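Local coordinates for protein GH127 beta-L-arabinofuranoside (Geobacillus stearothermophilus, PDB 4QK0) that probably hydrolyses terminal beta-L-arabinofuranosides, releasing L-arabinose from plant-derived saccharides, at residues E33-Q38 / A80-A85; E40-R45 / E50-I55; I55-I60 / G67-M72; A144-E149 / L417-A422. All blocks are in the same frame, centred on the assembly; numbering follows the deposited sequence.

Contact 1 of 4, residues E33-Q38 / A80-A85; sequences EVIPYQ and AKWLEA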
loop_
_atom_site.group_PDB
_atom_site.type_symbol
_atom_site.label_atom_id
_atom_site.label_comp_id
_atom_site.label_asym_id
_atom_site.label_seq_id
_atom_site.Cartn_x
_atom_site.Cartn_y
_atom_site.Cartn_z
ATOM N N GLU A 33 -35.557 -4.684 -7.026
ATOM C CA GLU A 33 -34.843 -4.042 -5.918
ATOM C C GLU A 33 -34.013 -2.841 -6.350
ATOM O O GLU A 33 -34.181 -1.743 -5.825
ATOM C CB GLU A 33 -33.945 -5.082 -5.230
ATOM C CG GLU A 33 -32.972 -4.490 -4.215
ATOM C CD GLU A 33 -33.682 -3.798 -3.045
ATOM O OE1 GLU A 33 -33.231 -2.695 -2.619
ATOM O OE2 GLU A 33 -34.691 -4.381 -2.550
ATOM N N VAL A 34 -33.096 -3.046 -7.288
ATOM C CA VAL A 34 -32.117 -2.021 -7.555
ATOM C C VAL A 34 -32.684 -0.769 -8.167
ATOM O O VAL A 34 -32.471 0.344 -7.664
ATOM C CB VAL A 34 -30.988 -2.537 -8.453
ATOM C CG1 VAL A 34 -29.933 -1.465 -8.642
ATOM C CG2 VAL A 34 -30.321 -3.777 -7.878
ATOM N N ILE A 35 -33.422 -0.908 -9.263
ATOM C CA ILE A 35 -33.964 0.278 -9.951
ATOM C C ILE A 35 -35.022 1.056 -9.138
ATOM O O ILE A 35 -34.991 2.299 -9.039
ATOM C CB ILE A 35 -34.472 -0.133 -11.349
ATOM C CG1 ILE A 35 -33.281 -0.295 -12.303
ATOM C CG2 ILE A 35 -35.508 0.844 -11.893
ATOM C CD1 ILE A 35 -32.402 0.909 -12.486
ATOM N N PRO A 36 -35.953 0.353 -8.510
ATOM C CA PRO A 36 -36.858 1.069 -7.591
ATOM C C PRO A 36 -36.184 1.807 -6.426
ATOM O O PRO A 36 -36.561 2.944 -6.116
ATOM C CB PRO A 36 -37.766 -0.052 -7.065
ATOM C CG PRO A 36 -37.810 -1.016 -8.206
ATOM C CD PRO A 36 -36.363 -1.045 -8.680
ATOM N N TYR A 37 -35.192 1.184 -5.791
ATOM C CA TYR A 37 -34.467 1.844 -4.690
ATOM C C TYR A 37 -33.767 3.102 -5.196
ATOM O O TYR A 37 -33.824 4.164 -4.554
ATOM C CB TYR A 37 -33.455 0.883 -4.031
ATOM C CG TYR A 37 -32.755 1.478 -2.829
ATOM C CD1 TYR A 37 -31.620 2.248 -2.979
ATOM C CD2 TYR A 37 -33.278 1.328 -1.549
ATOM C CE1 TYR A 37 -30.996 2.841 -1.888
ATOM C CE2 TYR A 37 -32.653 1.906 -0.444
ATOM C CZ TYR A 37 -31.507 2.647 -0.625
ATOM O OH TYR A 37 -30.891 3.209 0.456
ATOM N N GLN A 38 -33.101 2.986 -6.345
ATOM C CA GLN A 38 -32.419 4.153 -6.887
ATOM C C GLN A 38 -33.379 5.254 -7.245
ATOM O O GLN A 38 -33.058 6.438 -7.088
ATOM C CB GLN A 38 -31.594 3.812 -8.110
ATOM C CG GLN A 38 -30.296 3.054 -7.838
ATOM C CD GLN A 38 -29.344 3.694 -6.801
ATOM O OE1 GLN A 38 -28.707 4.706 -7.092
ATOM N NE2 GLN A 38 -29.199 3.065 -5.597
ATOM N N ALA A 80 -29.406 9.891 -16.004
ATOM C CA ALA A 80 -29.216 9.279 -17.299
ATOM C C ALA A 80 -29.045 7.809 -17.167
ATOM O O ALA A 80 -29.650 7.030 -17.899
ATOM C CB ALA A 80 -28.016 9.882 -18.004
ATOM N N LYS A 81 -28.222 7.386 -16.225
ATOM C CA LYS A 81 -27.933 5.954 -16.100
ATOM C C LYS A 81 -29.131 5.202 -15.632
ATOM O O LYS A 81 -29.324 4.030 -16.023
ATOM C CB LYS A 81 -26.756 5.687 -15.155
ATOM C CG LYS A 81 -25.411 6.157 -15.705
ATOM C CD LYS A 81 -24.369 6.207 -14.579
ATOM C CE LYS A 81 -23.018 6.637 -15.090
ATOM N NZ LYS A 81 -22.151 6.958 -13.934
ATOM N N TRP A 82 -29.938 5.838 -14.771
ATOM C CA TRP A 82 -31.158 5.177 -14.300
ATOM C C TRP A 82 -32.127 5.013 -15.508
ATOM O O TRP A 82 -32.660 3.910 -15.744
ATOM C CB TRP A 82 -31.791 5.958 -13.129
ATOM C CG TRP A 82 -33.039 5.377 -12.551
ATOM C CD1 TRP A 82 -33.129 4.487 -11.516
ATOM C CD2 TRP A 82 -34.381 5.609 -12.987
ATOM N NE1 TRP A 82 -34.442 4.154 -11.299
ATOM C CE2 TRP A 82 -35.226 4.846 -12.169
ATOM C CE3 TRP A 82 -34.953 6.411 -13.966
ATOM C CZ2 TRP A 82 -36.611 4.845 -12.318
ATOM C CZ3 TRP A 82 -36.339 6.430 -14.090
ATOM C CH2 TRP A 82 -37.143 5.651 -13.274
ATOM N N LEU A 83 -32.289 6.073 -16.310
ATOM C CA LEU A 83 -33.145 5.969 -17.529
ATOM C C LEU A 83 -32.666 4.887 -18.500
ATOM O O LEU A 83 -33.461 4.129 -19.044
ATOM C CB LEU A 83 -33.219 7.288 -18.256
ATOM C CG LEU A 83 -34.051 8.373 -17.536
ATOM C CD1 LEU A 83 -33.812 9.721 -18.169
ATOM C CD2 LEU A 83 -35.520 8.036 -17.567
ATOM N N GLU A 84 -31.358 4.776 -18.663
ATOM C CA GLU A 84 -30.808 3.803 -19.574
ATOM C C GLU A 84 -31.110 2.410 -19.120
ATOM O O GLU A 84 -31.529 1.542 -19.916
ATOM C CB GLU A 84 -29.304 3.998 -19.781
ATOM C CG GLU A 84 -28.777 3.101 -20.913
ATOM C CD GLU A 84 -27.254 3.048 -21.048
ATOM O OE1 GLU A 84 -26.581 3.931 -20.504
ATOM O OE2 GLU A 84 -26.743 2.126 -21.733
ATOM N N ALA A 85 -30.912 2.146 -17.848
ATOM C CA ALA A 85 -31.277 0.819 -17.335
ATOM C C ALA A 85 -32.779 0.525 -17.470
ATOM O O ALA A 85 -33.183 -0.605 -17.753
ATOM C CB ALA A 85 -30.880 0.690 -15.887
#

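Contact 2 of 4, residues E40-R45 / E50-I55; sequences EALNDR and EPSHAI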
loop_
_atom_site.group_PDB
_atom_site.type_symbol
_atom_site.label_atom_id
_atom_site.label_comp_id
_atom_site.label_asym_id
_atom_site.label_seq_id
_atom_site.Cartn_x
_atom_site.Cartn_y
_atom_site.Cartn_z
ATOM N N GLU A 40 -36.003 6.056 -5.628
ATOM C CA GLU A 40 -36.307 6.730 -4.365
ATOM C C GLU A 40 -35.175 7.632 -3.997
ATOM O O GLU A 40 -35.416 8.765 -3.565
ATOM C CB GLU A 40 -36.567 5.717 -3.249
ATOM C CG GLU A 40 -37.808 4.854 -3.495
ATOM C CD GLU A 40 -39.056 5.696 -3.672
ATOM O OE1 GLU A 40 -39.419 6.440 -2.733
ATOM O OE2 GLU A 40 -39.684 5.638 -4.752
ATOM N N ALA A 41 -33.934 7.140 -4.156
ATOM C CA ALA A 41 -32.767 7.945 -3.801
ATOM C C ALA A 41 -32.679 9.195 -4.658
ATOM O O ALA A 41 -32.386 10.302 -4.137
ATOM C CB ALA A 41 -31.493 7.130 -3.940
ATOM N N LEU A 42 -32.926 9.030 -5.972
ATOM C CA LEU A 42 -32.821 10.159 -6.878
ATOM C C LEU A 42 -33.844 11.227 -6.514
ATOM O O LEU A 42 -33.665 12.416 -6.828
ATOM C CB LEU A 42 -32.994 9.717 -8.328
ATOM C CG LEU A 42 -31.902 8.808 -8.902
ATOM C CD1 LEU A 42 -32.379 8.178 -10.191
ATOM C CD2 LEU A 42 -30.580 9.549 -9.118
ATOM N N ASN A 43 -34.931 10.820 -5.868
ATOM C CA ASN A 43 -35.987 11.783 -5.440
ATOM C C ASN A 43 -35.952 12.151 -3.963
ATOM O O ASN A 43 -36.924 12.703 -3.445
ATOM C CB ASN A 43 -37.353 11.231 -5.754
ATOM C CG ASN A 43 -37.646 11.233 -7.226
ATOM O OD1 ASN A 43 -38.000 12.245 -7.762
ATOM N ND2 ASN A 43 -37.511 10.089 -7.874
ATOM N N ASP A 44 -34.850 11.814 -3.296
ATOM C CA ASP A 44 -34.627 12.153 -1.885
ATOM C C ASP A 44 -35.688 11.622 -0.923
ATOM O O ASP A 44 -36.038 12.279 0.027
ATOM C CB ASP A 44 -34.492 13.669 -1.730
ATOM C CG ASP A 44 -33.356 14.229 -2.560
ATOM O OD1 ASP A 44 -32.264 13.656 -2.518
ATOM O OD2 ASP A 44 -33.546 15.256 -3.232
ATOM N N ARG A 45 -36.202 10.440 -1.188
ATOM C CA ARG A 45 -37.243 9.851 -0.351
ATOM C C ARG A 45 -36.714 8.712 0.521
ATOM O O ARG A 45 -37.479 7.860 0.947
ATOM C CB ARG A 45 -38.382 9.336 -1.222
ATOM C CG ARG A 45 -39.122 10.446 -1.936
ATOM C CD ARG A 45 -40.464 9.937 -2.455
ATOM N NE ARG A 45 -40.334 8.971 -3.558
ATOM C CZ ARG A 45 -40.434 9.257 -4.863
ATOM N NH1 ARG A 45 -40.638 10.492 -5.293
ATOM N NH2 ARG A 45 -40.307 8.291 -5.756
ATOM N N GLU A 50 -27.820 10.146 2.261
ATOM C CA GLU A 50 -27.269 11.428 1.862
ATOM C C GLU A 50 -28.189 11.904 0.716
ATOM O O GLU A 50 -28.425 11.149 -0.252
ATOM C CB GLU A 50 -25.793 11.277 1.419
ATOM C CG GLU A 50 -24.665 11.087 2.493
ATOM C CD GLU A 50 -25.046 11.341 3.963
ATOM O OE1 GLU A 50 -24.980 10.402 4.829
ATOM O OE2 GLU A 50 -25.371 12.511 4.262
ATOM N N PRO A 51 -28.763 13.119 0.839
ATOM C CA PRO A 51 -29.662 13.523 -0.232
ATOM C C PRO A 51 -28.939 13.577 -1.600
ATOM O O PRO A 51 -27.705 13.725 -1.666
ATOM C CB PRO A 51 -30.136 14.911 0.198
ATOM C CG PRO A 51 -29.856 14.974 1.649
ATOM C CD PRO A 51 -28.602 14.176 1.840
ATOM N N SER A 52 -29.684 13.346 -2.680
ATOM C CA SER A 52 -29.076 13.419 -4.008
ATOM C C SER A 52 -29.502 14.699 -4.709
ATOM O O SER A 52 -28.696 15.298 -5.353
ATOM C CB SER A 52 -29.371 12.150 -4.835
ATOM O OG SER A 52 -30.421 12.339 -5.734
ATOM N N HIS A 53 -30.775 15.080 -4.630
ATOM C CA HIS A 53 -31.303 16.226 -5.374
ATOM C C HIS A 53 -31.194 16.071 -6.912
ATOM O O HIS A 53 -31.253 17.063 -7.648
ATOM C CB HIS A 53 -30.602 17.543 -4.944
ATOM C CG HIS A 53 -31.214 18.206 -3.749
ATOM N ND1 HIS A 53 -32.059 19.288 -3.855
ATOM C CD2 HIS A 53 -31.090 17.956 -2.425
ATOM C CE1 HIS A 53 -32.454 19.660 -2.651
ATOM N NE2 HIS A 53 -31.871 18.872 -1.766
ATOM N N ALA A 54 -31.033 14.874 -7.413
ATOM C CA ALA A 54 -30.693 14.753 -8.836
ATOM C C ALA A 54 -31.874 15.207 -9.711
ATOM O O ALA A 54 -31.675 15.866 -10.735
ATOM C CB ALA A 54 -30.260 13.328 -9.192
ATOM N N ILE A 55 -33.076 14.827 -9.307
ATOM C CA ILE A 55 -34.293 15.187 -10.048
ATOM C C ILE A 55 -34.632 16.656 -9.749
ATOM O O ILE A 55 -34.962 17.434 -10.650
ATOM C CB ILE A 55 -35.460 14.287 -9.666
ATOM C CG1 ILE A 55 -35.181 12.821 -10.005
ATOM C CG2 ILE A 55 -36.764 14.743 -10.324
ATOM C CD1 ILE A 55 -35.062 12.533 -11.480
HETATM O O HOH W 1 -31.148 10.300 -1.650
HETATM O O HOH W 2 -34.318 14.927 -6.275
#

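Contact 3 of 4, residues I55-I60 / G67-M72; sequences IENFRI and GEFYGM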
loop_
_atom_site.group_PDB
_atom_site.type_symbol
_atom_site.label_atom_id
_atom_site.label_comp_id
_atom_site.label_asym_id
_atom_site.label_seq_id
_atom_site.Cartn_x
_atom_site.Cartn_y
_atom_site.Cartn_z
ATOM N N ILE A 55 -33.076 14.827 -9.307
ATOM C CA ILE A 55 -34.293 15.187 -10.048
ATOM C C ILE A 55 -34.632 16.656 -9.749
ATOM O O ILE A 55 -34.962 17.434 -10.650
ATOM C CB ILE A 55 -35.460 14.287 -9.666
ATOM C CG1 ILE A 55 -35.181 12.821 -10.005
ATOM C CG2 ILE A 55 -36.764 14.743 -10.324
ATOM C CD1 ILE A 55 -35.062 12.533 -11.480
ATOM N N GLU A 56 -34.505 17.018 -8.480
ATOM C CA GLU A 56 -34.781 18.351 -8.031
ATOM C C GLU A 56 -33.982 19.370 -8.827
ATOM O O GLU A 56 -34.490 20.429 -9.214
ATOM C CB GLU A 56 -34.524 18.453 -6.503
ATOM C CG GLU A 56 -35.003 19.732 -5.843
ATOM C CD GLU A 56 -36.479 20.020 -6.081
ATOM O OE1 GLU A 56 -37.250 19.098 -6.486
ATOM O OE2 GLU A 56 -36.862 21.194 -5.876
ATOM N N ASN A 57 -32.708 19.097 -9.057
ATOM C CA ASN A 57 -31.884 20.023 -9.838
ATOM C C ASN A 57 -32.549 20.315 -11.229
ATOM O O ASN A 57 -32.419 21.388 -11.726
ATOM C CB ASN A 57 -30.477 19.475 -10.057
ATOM C CG ASN A 57 -29.598 19.511 -8.793
ATOM O OD1 ASN A 57 -29.799 20.304 -7.885
ATOM N ND2 ASN A 57 -28.573 18.669 -8.792
ATOM N N PHE A 58 -33.165 19.325 -11.860
ATOM C CA PHE A 58 -33.810 19.545 -13.174
ATOM C C PHE A 58 -35.099 20.331 -13.024
ATOM O O PHE A 58 -35.410 21.183 -13.850
ATOM C CB PHE A 58 -34.131 18.239 -13.884
ATOM C CG PHE A 58 -32.937 17.571 -14.475
ATOM C CD1 PHE A 58 -32.357 18.049 -15.641
ATOM C CD2 PHE A 58 -32.382 16.460 -13.856
ATOM C CE1 PHE A 58 -31.233 17.444 -16.178
ATOM C CE2 PHE A 58 -31.279 15.843 -14.393
ATOM C CZ PHE A 58 -30.687 16.338 -15.535
ATOM N N ARG A 59 -35.828 20.075 -11.939
ATOM C CA ARG A 59 -36.960 20.905 -11.613
ATOM C C ARG A 59 -36.576 22.355 -11.505
ATOM O O ARG A 59 -37.251 23.231 -12.077
ATOM C CB ARG A 59 -37.573 20.484 -10.297
ATOM C CG ARG A 59 -38.481 19.314 -10.449
ATOM C CD ARG A 59 -39.563 19.318 -9.394
ATOM N NE ARG A 59 -40.109 17.996 -9.430
ATOM C CZ ARG A 59 -39.643 16.972 -8.726
ATOM N NH1 ARG A 59 -38.649 17.131 -7.851
ATOM N NH2 ARG A 59 -40.201 15.788 -8.899
ATOM N N ILE A 60 -35.539 22.636 -10.713
ATOM C CA ILE A 60 -35.127 24.013 -10.523
ATOM C C ILE A 60 -34.761 24.580 -11.869
ATOM O O ILE A 60 -35.162 25.684 -12.246
ATOM C CB ILE A 60 -33.974 24.100 -9.523
ATOM C CG1 ILE A 60 -34.461 23.611 -8.134
ATOM C CG2 ILE A 60 -33.454 25.518 -9.437
ATOM C CD1 ILE A 60 -33.345 23.365 -7.127
ATOM N N GLY A 67 -34.543 26.734 -5.245
ATOM C CA GLY A 67 -33.517 26.242 -4.369
ATOM C C GLY A 67 -32.173 26.289 -5.048
ATOM O O GLY A 67 -32.077 26.647 -6.211
ATOM N N GLU A 68 -31.145 25.935 -4.289
ATOM C CA GLU A 68 -29.763 25.910 -4.718
ATOM C C GLU A 68 -29.448 24.567 -5.317
ATOM O O GLU A 68 -30.097 23.559 -5.006
ATOM C CB GLU A 68 -28.810 26.213 -3.550
ATOM C CG GLU A 68 -28.833 27.706 -3.201
ATOM C CD GLU A 68 -28.095 28.163 -1.947
ATOM O OE1 GLU A 68 -27.951 27.400 -0.965
ATOM O OE2 GLU A 68 -27.757 29.365 -1.891
ATOM N N PHE A 69 -28.554 24.586 -6.297
ATOM C CA PHE A 69 -28.014 23.349 -6.842
ATOM C C PHE A 69 -27.418 22.524 -5.675
ATOM O O PHE A 69 -26.895 23.081 -4.743
ATOM C CB PHE A 69 -26.916 23.656 -7.868
ATOM C CG PHE A 69 -26.260 22.432 -8.398
ATOM C CD1 PHE A 69 -25.143 21.880 -7.759
ATOM C CD2 PHE A 69 -26.774 21.811 -9.527
ATOM C CE1 PHE A 69 -24.574 20.695 -8.245
ATOM C CE2 PHE A 69 -26.198 20.659 -10.026
ATOM C CZ PHE A 69 -25.099 20.092 -9.393
ATOM N N TYR A 70 -27.549 21.213 -5.735
ATOM C CA TYR A 70 -26.916 20.357 -4.771
ATOM C C TYR A 70 -26.299 19.143 -5.447
ATOM O O TYR A 70 -26.900 18.540 -6.334
ATOM C CB TYR A 70 -27.935 19.893 -3.728
ATOM C CG TYR A 70 -27.338 19.058 -2.623
ATOM C CD1 TYR A 70 -27.121 17.677 -2.791
ATOM C CD2 TYR A 70 -26.995 19.630 -1.388
ATOM C CE1 TYR A 70 -26.564 16.899 -1.776
ATOM C CE2 TYR A 70 -26.444 18.853 -0.366
ATOM C CZ TYR A 70 -26.230 17.491 -0.571
ATOM O OH TYR A 70 -25.707 16.710 0.431
ATOM N N GLY A 71 -25.131 18.728 -4.947
ATOM C CA GLY A 71 -24.528 17.446 -5.324
ATOM C C GLY A 71 -23.261 17.627 -6.133
ATOM O O GLY A 71 -22.657 18.715 -6.141
HETATM N N MSE A 72 -22.854 16.563 -6.811
HETATM C CA MSE A 72 -21.627 16.578 -7.597
HETATM C C MSE A 72 -21.896 17.219 -8.960
HETATM O O MSE A 72 -23.031 17.316 -9.436
HETATM C CB MSE A 72 -21.146 15.141 -7.808
HETATM C CG MSE A 72 -20.748 14.416 -6.502
HETATM SE SE MSE A 72 -19.443 15.458 -5.418
HETATM C CE MSE A 72 -17.749 14.628 -6.031
HETATM O O HOH W 3 -31.004 21.094 -5.576
#

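Contact 4 of 4, residues A144-E149 / L417-A422; sequences AGHLIE and LARLIA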
loop_
_atom_site.group_PDB
_atom_site.type_symbol
_atom_site.label_atom_id
_atom_site.label_comp_id
_atom_site.label_asym_id
_atom_site.label_seq_id
_atom_site.Cartn_x
_atom_site.Cartn_y
_atom_site.Cartn_z
ATOM N N ALA A 144 -23.622 14.739 -20.937
ATOM C CA ALA A 144 -24.318 14.742 -22.227
ATOM C C ALA A 144 -24.240 13.370 -22.864
ATOM O O ALA A 144 -25.243 12.822 -23.308
ATOM C CB ALA A 144 -23.709 15.768 -23.141
ATOM N N GLY A 145 -23.066 12.754 -22.805
ATOM C CA GLY A 145 -22.891 11.407 -23.326
ATOM C C GLY A 145 -23.783 10.406 -22.659
ATOM O O GLY A 145 -24.457 9.614 -23.326
ATOM N N HIS A 146 -23.859 10.453 -21.322
ATOM C CA HIS A 146 -24.691 9.490 -20.640
ATOM C C HIS A 146 -26.148 9.662 -20.978
ATOM O O HIS A 146 -26.865 8.689 -21.101
ATOM C CB HIS A 146 -24.465 9.506 -19.122
ATOM C CG HIS A 146 -23.411 8.541 -18.702
ATOM N ND1 HIS A 146 -22.182 8.946 -18.222
ATOM C CD2 HIS A 146 -23.326 7.198 -18.862
ATOM C CE1 HIS A 146 -21.410 7.886 -18.058
ATOM N NE2 HIS A 146 -22.085 6.822 -18.411
ATOM N N LEU A 147 -26.575 10.895 -21.082
ATOM C CA LEU A 147 -27.969 11.205 -21.480
ATOM C C LEU A 147 -28.303 10.722 -22.932
ATOM O O LEU A 147 -29.340 10.154 -23.181
ATOM C CB LEU A 147 -28.160 12.706 -21.398
ATOM C CG LEU A 147 -28.866 13.484 -20.295
ATOM C CD1 LEU A 147 -29.586 12.668 -19.249
ATOM C CD2 LEU A 147 -28.016 14.604 -19.727
ATOM N N ILE A 148 -27.366 10.963 -23.862
ATOM C CA ILE A 148 -27.446 10.390 -25.224
ATOM C C ILE A 148 -27.618 8.883 -25.180
ATOM O O ILE A 148 -28.555 8.338 -25.781
ATOM C CB ILE A 148 -26.222 10.752 -26.019
ATOM C CG1 ILE A 148 -26.253 12.252 -26.370
ATOM C CG2 ILE A 148 -26.140 9.908 -27.265
ATOM C CD1 ILE A 148 -24.957 12.830 -26.901
ATOM N N GLU A 149 -26.781 8.190 -24.409
ATOM C CA GLU A 149 -26.921 6.728 -24.358
ATOM C C GLU A 149 -28.284 6.376 -23.878
ATOM O O GLU A 149 -28.852 5.389 -24.342
ATOM C CB GLU A 149 -25.894 6.058 -23.450
ATOM C CG GLU A 149 -24.460 6.098 -23.914
ATOM C CD GLU A 149 -23.565 5.144 -23.084
ATOM O OE1 GLU A 149 -22.845 5.601 -22.161
ATOM O OE2 GLU A 149 -23.570 3.930 -23.391
ATOM N N LEU A 417 -24.184 -0.956 -12.563
ATOM C CA LEU A 417 -24.394 -2.411 -12.743
ATOM C C LEU A 417 -25.753 -2.741 -13.310
ATOM O O LEU A 417 -25.884 -3.634 -14.100
ATOM C CB LEU A 417 -24.272 -3.205 -11.478
ATOM C CG LEU A 417 -22.960 -3.937 -11.233
ATOM C CD1 LEU A 417 -23.040 -4.537 -9.833
ATOM C CD2 LEU A 417 -22.654 -5.031 -12.249
ATOM N N ALA A 418 -26.755 -2.022 -12.886
ATOM C CA ALA A 418 -28.097 -2.219 -13.414
ATOM C C ALA A 418 -28.132 -2.134 -14.939
ATOM O O ALA A 418 -28.782 -2.958 -15.564
ATOM C CB ALA A 418 -29.043 -1.184 -12.850
ATOM N N ARG A 419 -27.499 -1.113 -15.532
ATOM C CA ARG A 419 -27.611 -0.948 -16.988
ATOM C C ARG A 419 -26.925 -2.066 -17.718
ATOM O O ARG A 419 -27.442 -2.510 -18.735
ATOM C CB ARG A 419 -27.165 0.412 -17.483
ATOM C CG ARG A 419 -25.697 0.723 -17.368
ATOM C CD ARG A 419 -25.455 2.134 -17.882
ATOM N NE ARG A 419 -24.051 2.481 -17.827
ATOM C CZ ARG A 419 -23.385 3.143 -18.760
ATOM N NH1 ARG A 419 -23.977 3.537 -19.891
ATOM N NH2 ARG A 419 -22.093 3.402 -18.569
ATOM N N LEU A 420 -25.835 -2.598 -17.176
ATOM C CA LEU A 420 -25.225 -3.765 -17.794
ATOM C C LEU A 420 -26.058 -5.053 -17.672
ATOM O O LEU A 420 -26.304 -5.796 -18.668
ATOM C CB LEU A 420 -23.844 -4.019 -17.210
ATOM C CG LEU A 420 -23.160 -5.285 -17.719
ATOM C CD1 LEU A 420 -22.945 -5.189 -19.222
ATOM C CD2 LEU A 420 -21.819 -5.474 -17.051
ATOM N N ILE A 421 -26.479 -5.362 -16.449
ATOM C CA ILE A 421 -27.193 -6.599 -16.192
ATOM C C ILE A 421 -28.464 -6.595 -17.003
ATOM O O ILE A 421 -28.849 -7.614 -17.579
ATOM C CB ILE A 421 -27.513 -6.731 -14.681
ATOM C CG1 ILE A 421 -26.249 -7.165 -13.913
ATOM C CG2 ILE A 421 -28.601 -7.752 -14.435
ATOM C CD1 ILE A 421 -26.394 -7.093 -12.419
ATOM N N ALA A 422 -29.150 -5.454 -17.015
ATOM C CA ALA A 422 -30.449 -5.365 -17.703
ATOM C C ALA A 422 -30.308 -5.545 -19.215
ATOM O O ALA A 422 -31.253 -5.957 -19.875
ATOM C CB ALA A 422 -31.153 -4.050 -17.397
HETATM O O HOH W 4 -20.574 4.407 -20.847
#

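Contact 1 of 4, residues E33-Q38 / A80-A85
W82 turns the pyrrole edge of its indole to the backbone of the helix carrying I35. With CG anti to the backbone N (chi1 -179°), the ring reaches out from its own helix, and NE1 donates to I35 O at 3.0 Å. The acceptor lies almost exactly in the indole plane, although NE1 stands 34° out of the carbonyl plane. Tryptophan suits this place because it is a large apolar group that still carries one N-H, which is spent here on a backbone oxygen.

The side chain of I35 crosses the indole obliquely. Its CG2 branch sits 3.5 Å from W82 NE1, close beside the bond. The other branch ends in CD1, which reaches between W82 CD1 and the methyl of A85, 3.7 Å from A85 CB. Alanine at that position leaves room for the branched isoleucine. One turn on from I35, Q38 brings its CB to 3.8 Å from W82 CD1.

The segment axes are 10.8 Å apart at closest approach and run roughly antiparallel, at 143°. W39 stacks on W82 from the same helix as I35. The pair is consistent with the (alpha/alpha)6 barrel of six-hairpin glycosidases, in which helices pack in antiparallel pairs.

Contact 2 of 4, residues E40-R45 / E50-I55
P51 passes D44 with its CB 3.7 Å from D44 OD1, and E50 O shares a water with A41 O. The helix that carries A41 ends here in a Schellman motif, with D44 as its C-prime residue at positive phi; CG anti to the carbonyl carbon (chi1 -58°) swings the D44 carboxylate to S52 and H53.

The backbone N of S52 donates to D44 OD1 at 2.6 Å, meeting that oxygen nearly along the C-O axis. Its hydroxyl accepts from A54 N in an ST turn and gives a weak bond to A41 O, roles that suit a small hydroxyl residue.

H53 N also donates to D44 OD1, at 3.0 Å, on the oxygen's syn lone pair; its bond to OD2 is weak. The H53 ring turns one face to D44 OD2, which lies 3.6 Å above the plane toward the rim.

A54 then sets CB 3.8 Å from L42 CD2, and alanine lets the two chains come close. I55 lays CG1 beside the amide of N43, 3.6 Å from N43 OD1, while N43 ND2 bonds W39 O. A second water takes up L42 O and D44 OD2 and weakly accepts from I55 N.

One short carboxylate thus gathers two successive backbone N-H groups where helix 54-61 is about to start, which would probably favour its ionised form.

Contact 3 of 4, residues I55-I60 / G67-M72
With CG anti to its carbonyl carbon (chi1 -73°), N57 brings its amide to Y70 and trades a pair of hydrogen bonds with it. Y70 N donates to N57 OD1 at 3.2 Å, and N57 ND2 returns a bond to Y70 O at 3.0 Å. The second is nearly straight, at 170°, with the acceptor almost in the amide plane. The side chain thereby serves both polar groups of one residue, a task that matches asparagine's C=O and NH2. A leucine here is likely to leave the N and O of Y70 without these partners.

A water adds a third link, donating to N57 OD1 and E68 O.

The remaining contacts are van der Waals. The N57 amide is turned nearly parallel to the F69 ring, the planes 11° apart, with ND2 offset from the ring and 3.3 Å from F69 CE2. I60 extends CD1 to 3.6 Å from G67 O. Glycine fits at G67, since at these backbone angles a CB would jam against the preceding carbonyl oxygen.

Helix 54-61 is thus tied to the loop that leads on to helix 76-92. From the loop, F69 meets Y122 of helix 122-126 edge-to-face, while F58 packs against helices 76-92 and 96-112.

Contact 4 of 4, residues A144-E149 / L417-A422
R419 tucks CG between its own N and C (chi1 68°) and from there runs fully extended to NE. That straight reach carries its guanidinium to H146 and E149, between two buried helices of what is probably the (alpha/alpha)6 barrel of the six-hairpin family. E149 answers with CG anti to its carbonyl carbon and an extended chain, which suits a gap of 10.7 Å between R419 CA and E149 CA.

The H146 ring stands edge-on to the guanidinium, the planes 67° apart, with CD2 over one face; H146 NE2 lies 3.4 Å from R419 NH2 but at a poor angle for bonding. The carboxylate of E149 comes to the guanidinium edge, turned by 71°, in a salt bridge whose hydrogen bond, R419 NH1 to E149 OE1 at 3.3 Å, is weak.

Each charge has a further partner: NH1 is also bridged to E84, and E149 OE2 to K200. A methionine in place of R419 would keep part of the reach but is likely to leave E84 without its salt-bridge mate and E149 leaning on K200.

A water closes the group, accepting from R419 NH2 and donating to E149 OE1, each at 2.9 Å.

In the fold
The four contacts run from near the chain's interior to its outside: contact 4 lies about 11 Å from the chain centre and contact 3 about 29 Å, centre to centre. Helix 76-92 couples contacts 1 and 4, whose centres are 9 Å apart, through the salt bridge E84 OE1 to R419 NH1 at 2.7 Å. Helix 22-42 carries contact 1 on to contact 2, where W82 CG packs 3.7 Å from L42 CD1. Contacts 2 and 3 share I55, and P51 O comes within 3.4 Å of Y70 CE1. All lie in the catalytic domain; C412, just ahead of helix 413-422, can form a disulfide with C335, although it is absent here.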